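Local coordinates for protein glucuronan lyase A (Trichoderma reesei, PDB 2ZZJ) that probably cleaves beta-1,4-linked glucuronan within the chain as a calcium-binding polysaccharide lyase with a beta-jelly-roll fold, at residues A[65-70]-A[165-170]. Sequence-based numbering, arbitrary orientation.
Sequences GEEQFY and TGYFKI
On one sheet of the beta-jelly roll, two strands that both pair with strand 152-160 reach across it through a carboxylate and a phenol: Glu67 from segment 65-70 and Tyr167 from segment 165-170. The backbones stay apart, with 8.5 Å between Glu67 CA and Gly166 CA, so side chains alone bridge the gap. Tyr167 OH donates a short hydrogen bond to Glu67 OE1, 2.5 Å away. The acceptor lies at the edge of the phenol ring, in its plane, yet the hydroxyl arrives from above the carboxylate, 68° out of that plane; the two flat groups are almost perpendicular. Glu67 sets its CG anti to the backbone N (chi1 179°) and continues extended, which carries the carboxylate out to the phenol, while its CG packs 3.5 Å from Tyr167 OH. Glu67 OE1 also accepts a hydrogen bond from Gln157 NE2 of the intervening strand, so one oxygen takes two donors. An alanine in place of Glu67 would probably leave both the phenol OH and the Gln157 amide without this shared acceptor. Gln157 OE1 in turn receives Lys169 NZ, extending the polar network along segment 165-170. The contact lies near the surface, with the Tyr167 side chain resting on Gln157 and Lys159 of strand 152-160; strand 216-227 flanks strand 66-76 on its other edge, and strand 175-183 borders strand 166-172.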
loop_
_atom_site.group_PDB
_atom_site.type_symbol
_atom_site.label_atom_id
_atom_site.label_comp_id
_atom_site.label_asym_id
_atom_site.label_seq_id
_atom_site.Cartn_x
_atom_site.Cartn_y
_atom_site.Cartn_z
ATOM N N GLY A 65 3.047 13.283 -13.579
ATOM C CA GLY A 65 2.299 14.216 -14.426
ATOM C C GLY A 65 0.799 14.013 -14.488
ATOM O O GLY A 65 0.129 14.565 -15.375
ATOM N N GLU A 66 0.259 13.229 -13.553
ATOM C CA GLU A 66 -1.194 13.069 -13.440
ATOM C C GLU A 66 -1.649 13.125 -11.996
ATOM O O GLU A 66 -0.854 12.897 -11.080
ATOM C CB GLU A 66 -1.628 11.762 -14.064
ATOM C CG GLU A 66 -1.048 10.558 -13.397
ATOM C CD GLU A 66 -1.394 9.285 -14.106
ATOM O OE1 GLU A 66 -1.995 9.356 -15.196
ATOM O OE2 GLU A 66 -1.077 8.198 -13.588
ATOM N N GLU A 67 -2.922 13.466 -11.804
ATOM C CA GLU A 67 -3.569 13.370 -10.503
ATOM C C GLU A 67 -4.408 12.116 -10.588
ATOM O O GLU A 67 -4.996 11.829 -11.654
ATOM C CB GLU A 67 -4.490 14.575 -10.243
ATOM C CG GLU A 67 -5.209 14.478 -8.865
ATOM C CD GLU A 67 -6.518 15.298 -8.753
ATOM O OE1 GLU A 67 -6.791 15.825 -7.648
ATOM O OE2 GLU A 67 -7.275 15.415 -9.739
ATOM N N GLN A 68 -4.434 11.343 -9.495
ATOM C CA GLN A 68 -5.327 10.176 -9.411
ATOM C C GLN A 68 -5.900 10.076 -7.996
ATOM O O GLN A 68 -5.276 10.548 -7.048
ATOM C CB GLN A 68 -4.550 8.909 -9.725
ATOM C CG GLN A 68 -4.031 8.772 -11.193
ATOM C CD GLN A 68 -5.134 8.371 -12.169
ATOM O OE1 GLN A 68 -5.416 7.187 -12.371
ATOM N NE2 GLN A 68 -5.741 9.358 -12.793
ATOM N N PHE A 69 -7.071 9.438 -7.870
ATOM C CA PHE A 69 -7.610 9.034 -6.567
ATOM C C PHE A 69 -7.472 7.507 -6.470
ATOM O O PHE A 69 -7.611 6.783 -7.478
ATOM C CB PHE A 69 -9.098 9.385 -6.452
ATOM C CG PHE A 69 -9.381 10.873 -6.243
ATOM C CD1 PHE A 69 -9.707 11.367 -4.983
ATOM C CD2 PHE A 69 -9.332 11.764 -7.316
ATOM C CE1 PHE A 69 -10.008 12.715 -4.802
ATOM C CE2 PHE A 69 -9.631 13.124 -7.133
ATOM C CZ PHE A 69 -9.955 13.588 -5.884
ATOM N N TYR A 70 -7.225 7.024 -5.252
ATOM C CA TYR A 70 -7.159 5.587 -4.952
ATOM C C TYR A 70 -8.009 5.350 -3.704
ATOM O O TYR A 70 -7.957 6.146 -2.768
ATOM C CB TYR A 70 -5.713 5.189 -4.614
ATOM C CG TYR A 70 -4.769 5.577 -5.730
ATOM C CD1 TYR A 70 -4.478 4.677 -6.778
ATOM C CD2 TYR A 70 -4.229 6.862 -5.792
ATOM C CE1 TYR A 70 -3.626 5.069 -7.848
ATOM C CE2 TYR A 70 -3.395 7.244 -6.858
ATOM C CZ TYR A 70 -3.096 6.333 -7.848
ATOM O OH TYR A 70 -2.281 6.710 -8.884
ATOM N N THR A 165 5.032 21.017 -7.232
ATOM C CA THR A 165 3.629 21.237 -7.680
ATOM C C THR A 165 2.649 20.055 -7.380
ATOM O O THR A 165 1.466 20.119 -7.740
ATOM C CB THR A 165 3.538 21.529 -9.183
ATOM O OG1 THR A 165 3.932 20.367 -9.918
ATOM C CG2 THR A 165 4.418 22.738 -9.581
ATOM N N GLY A 166 3.165 19.001 -6.745
ATOM C CA GLY A 166 2.348 17.856 -6.328
ATOM C C GLY A 166 1.560 18.137 -5.065
ATOM O O GLY A 166 1.713 19.176 -4.416
ATOM N N TYR A 167 0.669 17.213 -4.718
ATOM C CA TYR A 167 0.021 17.279 -3.432
ATOM C C TYR A 167 -0.333 15.859 -2.996
ATOM O O TYR A 167 -0.320 14.940 -3.817
ATOM C CB TYR A 167 -1.209 18.198 -3.421
ATOM C CG TYR A 167 -2.215 18.019 -4.527
ATOM C CD1 TYR A 167 -3.132 16.955 -4.521
ATOM C CD2 TYR A 167 -2.313 18.973 -5.543
ATOM C CE1 TYR A 167 -4.073 16.824 -5.530
ATOM C CE2 TYR A 167 -3.255 18.857 -6.553
ATOM C CZ TYR A 167 -4.136 17.784 -6.540
ATOM O OH TYR A 167 -5.057 17.683 -7.557
ATOM N N PHE A 168 -0.655 15.707 -1.717
ATOM C CA PHE A 168 -0.700 14.387 -1.087
ATOM C C PHE A 168 -1.733 14.471 0.024
ATOM O O PHE A 168 -1.533 15.114 1.051
ATOM C CB PHE A 168 0.711 14.045 -0.595
ATOM C CG PHE A 168 0.860 12.669 0.036
ATOM C CD1 PHE A 168 1.072 11.544 -0.758
ATOM C CD2 PHE A 168 0.890 12.531 1.411
ATOM C CE1 PHE A 168 1.260 10.272 -0.185
ATOM C CE2 PHE A 168 1.083 11.261 1.993
ATOM C CZ PHE A 168 1.244 10.139 1.185
ATOM N N LYS A 169 -2.897 13.872 -0.233
ATOM C CA LYS A 169 -4.053 14.004 0.639
ATOM C C LYS A 169 -4.577 12.612 0.962
ATOM O O LYS A 169 -4.616 11.768 0.077
ATOM C CB LYS A 169 -5.144 14.819 -0.072
ATOM C CG LYS A 169 -4.635 16.199 -0.508
ATOM C CD LYS A 169 -5.598 16.950 -1.433
ATOM C CE LYS A 169 -6.894 17.305 -0.734
ATOM N NZ LYS A 169 -7.782 18.143 -1.654
ATOM N N ILE A 170 -4.961 12.392 2.222
ATOM C CA ILE A 170 -5.427 11.077 2.694
ATOM C C ILE A 170 -6.653 11.243 3.599
ATOM O O ILE A 170 -6.676 12.112 4.488
ATOM C CB ILE A 170 -4.325 10.346 3.499
ATOM C CG1 ILE A 170 -3.041 10.184 2.669
ATOM C CG2 ILE A 170 -4.840 8.963 4.037
ATOM C CD1 ILE A 170 -1.866 9.471 3.385
#